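Local coordinates for protein arsenate reductase (arsC) (Archaeoglobus fulgidus, PDB 1Y1L) that probably reduces arsenate to arsenite in arsenic detoxification, using a fold shared with the low molecular weight phosphotyrosine protein phosphatases, at residues Asp71-Val76 with Lys89-Trp94; Thr10-Met15 with Ile96-Gly101. All coordinates share one frame; numbering follows the deposited sequence.

Interaction 1 of 2, residues Asp71-Val76 with Lys89-Trp94; sequences DLIVTV and KPVTRW
Thr75 is bonded to the neighbouring strand through both its N and its O. Its N donates to Thr92 O at 2.9 Å, reaching that oxygen from above the carbonyl plane, while its own O takes the N-H of Trp94 in a straighter bond of 2.7 Å. Further back, Ile73 N gives a nearly linear bond to Pro90 O (2.9 Å, 167°), lying in the carbonyl plane. At the start of both segments, Asp71 and Lys89 run alongside each other and make only a long salt bridge, with OD2 of Asp71 3.7 Å from NZ of Lys89.

Side chains alternate between the two faces. On one, Val74 stands over the Trp94 indole: its CG2, anti to the backbone N, sits 3.6 Å from the centroid of the six-membered ring in a CH-pi contact. Arg117 adds a cation-pi partner to the same indole. Ile73 and Val91 are neighbours on the other face, CG2 of Ile73 being 3.5 Å from CB of Val91, and Leu85 covers Ile73. Pro90 and Thr92 also pack on a second subunit, to which Arg93 hydrogen-bonds through its backbone. The pairing joins an inner strand to the last strand of the parallel sheet in the phosphatase-like alpha/beta fold.

Interaction 2 of 2, residues Thr10-Met15 with Ile96-Gly101; sequences TARSVM and IENPAG
Ile96, just past the end of strand 91-95, meets the middle of the Arg12 side chain. The two side chains run past one another head to tail, bringing Ile96 CG2 to 3.3 Å from Arg12 CD. Val76 of strand 73-77 touches both residues from the sheet. At Glu97 the backbone does the work: its carbonyl O lies 3.5 Å from Arg12 CD and its carbonyl carbon lies over one face of the guanidinium, near the rim. The Glu97 carboxylate turns elsewhere, to a salt bridge with Arg109 of helix 106-121.

Asn98 CA covers the same guanidinium face, 3.5 Å above the plane. The amide of Asn98 crosses the arginine at about a right angle, the two flat groups being turned 50° apart, and OD1 of Asn98 comes within 3.0 Å of Arg12 NH2. A bend at the third torsion of Arg12 (chi3 -74°) lays the guanidinium against the backbone of Glu97 and Asn98, while NH1 forms a salt bridge with Glu78. Arg12 is the closing arginine of the CX5R motif, the phosphate-binding P-loop of low molecular weight phosphatases, in which arsenate reductases of this family probably bind their oxyanion; it stands at the first turn of helix 12-21, and here its side chain faces the loop that follows the last strand.

Pro99 then packs its ring obliquely against the arginine, CD lying 3.5 Å from Arg12 NH2, and reaches the N-cap residue with CG 4.3 Å from Ala11 CB. Tyr107 and Val110 of helix 106-121 touch the same proline. Beyond it, Ala100 N returns a weak 3.4 Å hydrogen bond to Asn98 OD1.

How the interactions relate
Along the chain, segment 10-15 comes first and 96-101 last, with both strands of interaction 1 between them; the centres of the two contacts lie about 16 Å apart, on opposite sides of the chain's centre. Strand 91-95 carries the chain from interaction 1 straight into the loop of interaction 2, and Val76 bridges them: its CG1 lies 3.3 Å from Arg12 NE and 3.9 Å from Ile96 CB. Interaction 1 pairs the outermost strand within the chain with its inner neighbour in the four-stranded parallel sheet, and interaction 2 belongs to the region at the strands' C-terminal ends, where helix 12-21 begins. In this family the oxyanion site occupies that end of the sheet.

Interaction 1 of 2, residues Asp71-Val76 with Lys89-Trp94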
loop_
_atom_site.group_PDB
_atom_site.type_symbol
_atom_site.label_atom_id
_atom_site.label_comp_id
_atom_site.label_asym_id
_atom_site.label_seq_id
_atom_site.Cartn_x
_atom_site.Cartn_y
_atom_site.Cartn_z
ATOM N N ASP A 71 1.513 11.943 -14.955
ATOM C CA ASP A 71 0.533 10.974 -15.416
ATOM C C ASP A 71 0.961 9.540 -15.267
ATOM O O ASP A 71 0.257 8.618 -15.695
ATOM C CB ASP A 71 0.172 11.261 -16.855
ATOM C CG ASP A 71 -0.296 12.658 -17.033
ATOM O OD1 ASP A 71 0.553 13.521 -17.330
ATOM O OD2 ASP A 71 -1.498 12.903 -16.812
ATOM N N LEU A 72 2.141 9.359 -14.693
ATOM C CA LEU A 72 2.715 8.038 -14.423
ATOM C C LEU A 72 3.921 8.274 -13.562
ATOM O O LEU A 72 4.900 8.832 -14.026
ATOM C CB LEU A 72 3.133 7.320 -15.715
ATOM C CG LEU A 72 3.783 5.929 -15.689
ATOM C CD1 LEU A 72 5.256 6.034 -15.949
ATOM C CD2 LEU A 72 3.507 5.205 -14.400
ATOM N N ILE A 73 3.813 7.956 -12.282
ATOM C CA ILE A 73 4.948 8.135 -11.397
ATOM C C ILE A 73 5.579 6.775 -11.132
ATOM O O ILE A 73 4.969 5.908 -10.521
ATOM C CB ILE A 73 4.564 8.917 -10.100
ATOM C CG1 ILE A 73 5.713 8.916 -9.084
ATOM C CG2 ILE A 73 3.275 8.398 -9.517
ATOM C CD1 ILE A 73 5.729 7.727 -8.135
ATOM N N VAL A 74 6.737 6.556 -11.747
ATOM C CA VAL A 74 7.486 5.318 -11.590
ATOM C C VAL A 74 8.347 5.463 -10.338
ATOM O O VAL A 74 9.055 6.466 -10.181
ATOM C CB VAL A 74 8.364 5.046 -12.833
ATOM C CG1 VAL A 74 8.808 6.345 -13.447
ATOM C CG2 VAL A 74 9.572 4.206 -12.466
ATOM N N THR A 75 8.242 4.488 -9.437
ATOM C CA THR A 75 9.001 4.496 -8.184
ATOM C C THR A 75 10.162 3.496 -8.205
ATOM O O THR A 75 9.963 2.292 -8.402
ATOM C CB THR A 75 8.082 4.202 -6.966
ATOM O OG1 THR A 75 7.249 5.335 -6.704
ATOM C CG2 THR A 75 8.900 3.909 -5.722
ATOM N N VAL A 76 11.380 4.006 -8.054
ATOM C CA VAL A 76 12.558 3.149 -8.035
ATOM C C VAL A 76 12.756 2.657 -6.603
ATOM O O VAL A 76 13.304 3.374 -5.751
ATOM C CB VAL A 76 13.821 3.889 -8.534
ATOM C CG1 VAL A 76 15.035 3.016 -8.367
ATOM C CG2 VAL A 76 13.672 4.237 -9.997
ATOM N N LYS A 89 -3.235 8.174 -8.209
ATOM C CA LYS A 89 -2.709 8.179 -9.590
ATOM C C LYS A 89 -1.968 6.878 -9.935
ATOM O O LYS A 89 -1.751 6.020 -9.071
ATOM C CB LYS A 89 -1.709 9.324 -9.767
ATOM C CG LYS A 89 -2.308 10.642 -10.214
ATOM C CD LYS A 89 -2.708 10.616 -11.689
ATOM C CE LYS A 89 -3.116 12.002 -12.191
ATOM N NZ LYS A 89 -3.275 12.028 -13.671
ATOM N N PRO A 90 -1.530 6.729 -11.193
ATOM C CA PRO A 90 -0.813 5.511 -11.583
ATOM C C PRO A 90 0.665 5.554 -11.226
ATOM O O PRO A 90 1.345 6.538 -11.514
ATOM C CB PRO A 90 -1.015 5.469 -13.095
ATOM C CG PRO A 90 -1.026 6.901 -13.456
ATOM C CD PRO A 90 -1.882 7.523 -12.378
ATOM N N VAL A 91 1.149 4.487 -10.594
ATOM C CA VAL A 91 2.549 4.388 -10.193
ATOM C C VAL A 91 3.080 2.949 -10.246
ATOM O O VAL A 91 2.398 2.012 -9.827
ATOM C CB VAL A 91 2.814 5.037 -8.782
ATOM C CG1 VAL A 91 1.527 5.485 -8.110
ATOM C CG2 VAL A 91 3.582 4.088 -7.891
ATOM N N THR A 92 4.280 2.783 -10.804
ATOM C CA THR A 92 4.921 1.471 -10.911
ATOM C C THR A 92 6.079 1.366 -9.910
ATOM O O THR A 92 6.381 2.323 -9.183
ATOM C CB THR A 92 5.497 1.223 -12.317
ATOM O OG1 THR A 92 4.622 1.764 -13.312
ATOM C CG2 THR A 92 5.634 -0.262 -12.572
ATOM N N ARG A 93 6.734 0.209 -9.882
ATOM C CA ARG A 93 7.852 -0.018 -8.972
ATOM C C ARG A 93 9.005 -0.738 -9.652
ATOM O O ARG A 93 8.824 -1.815 -10.217
ATOM C CB ARG A 93 7.378 -0.830 -7.776
ATOM C CG ARG A 93 6.294 -0.137 -6.972
ATOM C CD ARG A 93 5.778 -1.022 -5.860
ATOM N NE ARG A 93 4.794 -0.341 -5.020
ATOM C CZ ARG A 93 3.738 -0.938 -4.468
ATOM N NH1 ARG A 93 2.901 -0.229 -3.716
ATOM N NH2 ARG A 93 3.505 -2.236 -4.672
ATOM N N TRP A 94 10.186 -0.130 -9.622
ATOM C CA TRP A 94 11.354 -0.746 -10.231
ATOM C C TRP A 94 12.354 -1.084 -9.158
ATOM O O TRP A 94 12.843 -0.197 -8.469
ATOM C CB TRP A 94 12.024 0.202 -11.214
ATOM C CG TRP A 94 11.237 0.467 -12.430
ATOM C CD1 TRP A 94 10.024 -0.055 -12.755
ATOM C CD2 TRP A 94 11.588 1.365 -13.487
ATOM N NE1 TRP A 94 9.591 0.470 -13.943
ATOM C CE2 TRP A 94 10.531 1.349 -14.412
ATOM C CE3 TRP A 94 12.694 2.186 -13.736
ATOM C CZ2 TRP A 94 10.540 2.122 -15.564
ATOM C CZ3 TRP A 94 12.705 2.953 -14.875
ATOM C CH2 TRP A 94 11.634 2.917 -15.778
#

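Interaction 2 of 2, residues Thr10-Met15 with Ile96-Gly101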
loop_
_atom_site.group_PDB
_atom_site.type_symbol
_atom_site.label_atom_id
_atom_site.label_comp_id
_atom_site.label_asym_id
_atom_site.label_seq_id
_atom_site.Cartn_x
_atom_site.Cartn_y
_atom_site.Cartn_z
ATOM N N THR A 10 19.699 11.177 -6.027
ATOM C CA THR A 10 21.026 11.668 -6.357
ATOM C C THR A 10 21.597 10.972 -7.592
ATOM O O THR A 10 22.357 11.572 -8.352
ATOM C CB THR A 10 21.974 11.474 -5.153
ATOM O OG1 THR A 10 21.515 12.237 -4.028
ATOM C CG2 THR A 10 23.356 11.922 -5.486
ATOM N N ALA A 11 21.192 9.722 -7.812
ATOM C CA ALA A 11 21.684 8.945 -8.940
ATOM C C ALA A 11 20.612 8.373 -9.869
ATOM O O ALA A 11 20.308 8.963 -10.907
ATOM C CB ALA A 11 22.576 7.827 -8.436
ATOM N N ARG A 12 20.100 7.191 -9.520
ATOM C CA ARG A 12 19.083 6.493 -10.310
ATOM C C ARG A 12 17.938 7.387 -10.776
ATOM O O ARG A 12 17.571 7.393 -11.948
ATOM C CB ARG A 12 18.520 5.314 -9.517
ATOM C CG ARG A 12 19.589 4.446 -8.918
ATOM C CD ARG A 12 19.139 3.018 -8.695
ATOM N NE ARG A 12 18.216 2.847 -7.575
ATOM C CZ ARG A 12 18.434 3.257 -6.327
ATOM N NH1 ARG A 12 17.526 3.029 -5.386
ATOM N NH2 ARG A 12 19.536 3.926 -6.018
ATOM N N SER A 13 17.357 8.116 -9.841
ATOM C CA SER A 13 16.258 9.007 -10.141
ATOM C C SER A 13 16.671 9.861 -11.309
ATOM O O SER A 13 16.012 9.908 -12.344
ATOM C CB SER A 13 16.016 9.895 -8.930
ATOM O OG SER A 13 16.250 9.162 -7.734
ATOM N N VAL A 14 17.829 10.470 -11.146
ATOM C CA VAL A 14 18.383 11.345 -12.153
ATOM C C VAL A 14 18.758 10.634 -13.446
ATOM O O VAL A 14 18.689 11.230 -14.508
ATOM C CB VAL A 14 19.623 12.063 -11.617
ATOM C CG1 VAL A 14 20.110 13.078 -12.634
ATOM C CG2 VAL A 14 19.317 12.717 -10.267
ATOM N N MET A 15 19.232 9.400 -13.351
ATOM C CA MET A 15 19.615 8.673 -14.550
ATOM C C MET A 15 18.406 8.407 -15.423
ATOM O O MET A 15 18.412 8.741 -16.609
ATOM C CB MET A 15 20.305 7.341 -14.213
ATOM C CG MET A 15 21.713 7.469 -13.634
ATOM S SD MET A 15 22.452 5.872 -13.172
ATOM C CE MET A 15 24.167 6.128 -13.558
ATOM N N ILE A 96 15.727 -1.608 -8.323
ATOM C CA ILE A 96 17.039 -1.349 -8.889
ATOM C C ILE A 96 18.112 -1.186 -7.816
ATOM O O ILE A 96 17.968 -0.402 -6.870
ATOM C CB ILE A 96 17.004 -0.086 -9.765
ATOM C CG1 ILE A 96 15.992 -0.274 -10.900
ATOM C CG2 ILE A 96 18.378 0.208 -10.325
ATOM C CD1 ILE A 96 15.805 0.939 -11.775
ATOM N N GLU A 97 19.195 -1.938 -7.996
ATOM C CA GLU A 97 20.348 -1.939 -7.099
ATOM C C GLU A 97 20.825 -0.535 -6.829
ATOM O O GLU A 97 21.009 0.246 -7.749
ATOM C CB GLU A 97 21.476 -2.748 -7.740
ATOM C CG GLU A 97 22.822 -2.685 -7.037
ATOM C CD GLU A 97 23.843 -3.621 -7.659
ATOM O OE1 GLU A 97 24.685 -4.158 -6.912
ATOM O OE2 GLU A 97 23.802 -3.823 -8.892
ATOM N N ASN A 98 21.023 -0.222 -5.561
ATOM C CA ASN A 98 21.478 1.096 -5.154
ATOM C C ASN A 98 22.981 1.182 -5.419
ATOM O O ASN A 98 23.764 0.522 -4.732
ATOM C CB ASN A 98 21.192 1.269 -3.669
ATOM C CG ASN A 98 21.306 2.687 -3.228
ATOM O OD1 ASN A 98 21.721 3.562 -3.990
ATOM N ND2 ASN A 98 20.915 2.944 -1.991
ATOM N N PRO A 99 23.411 1.979 -6.425
ATOM C CA PRO A 99 24.837 2.102 -6.741
ATOM C C PRO A 99 25.650 2.882 -5.719
ATOM O O PRO A 99 26.864 2.717 -5.641
ATOM C CB PRO A 99 24.818 2.815 -8.088
ATOM C CG PRO A 99 23.695 3.737 -7.937
ATOM C CD PRO A 99 22.623 2.844 -7.324
ATOM N N ALA A 100 24.972 3.704 -4.924
ATOM C CA ALA A 100 25.618 4.542 -3.910
ATOM C C ALA A 100 26.736 3.897 -3.112
ATOM O O ALA A 100 26.526 2.915 -2.389
ATOM C CB ALA A 100 24.583 5.116 -2.960
ATOM N N GLY A 101 27.910 4.520 -3.192
ATOM C CA GLY A 101 29.072 4.030 -2.479
ATOM C C GLY A 101 29.827 2.982 -3.260
ATOM O O GLY A 101 31.048 3.067 -3.416
#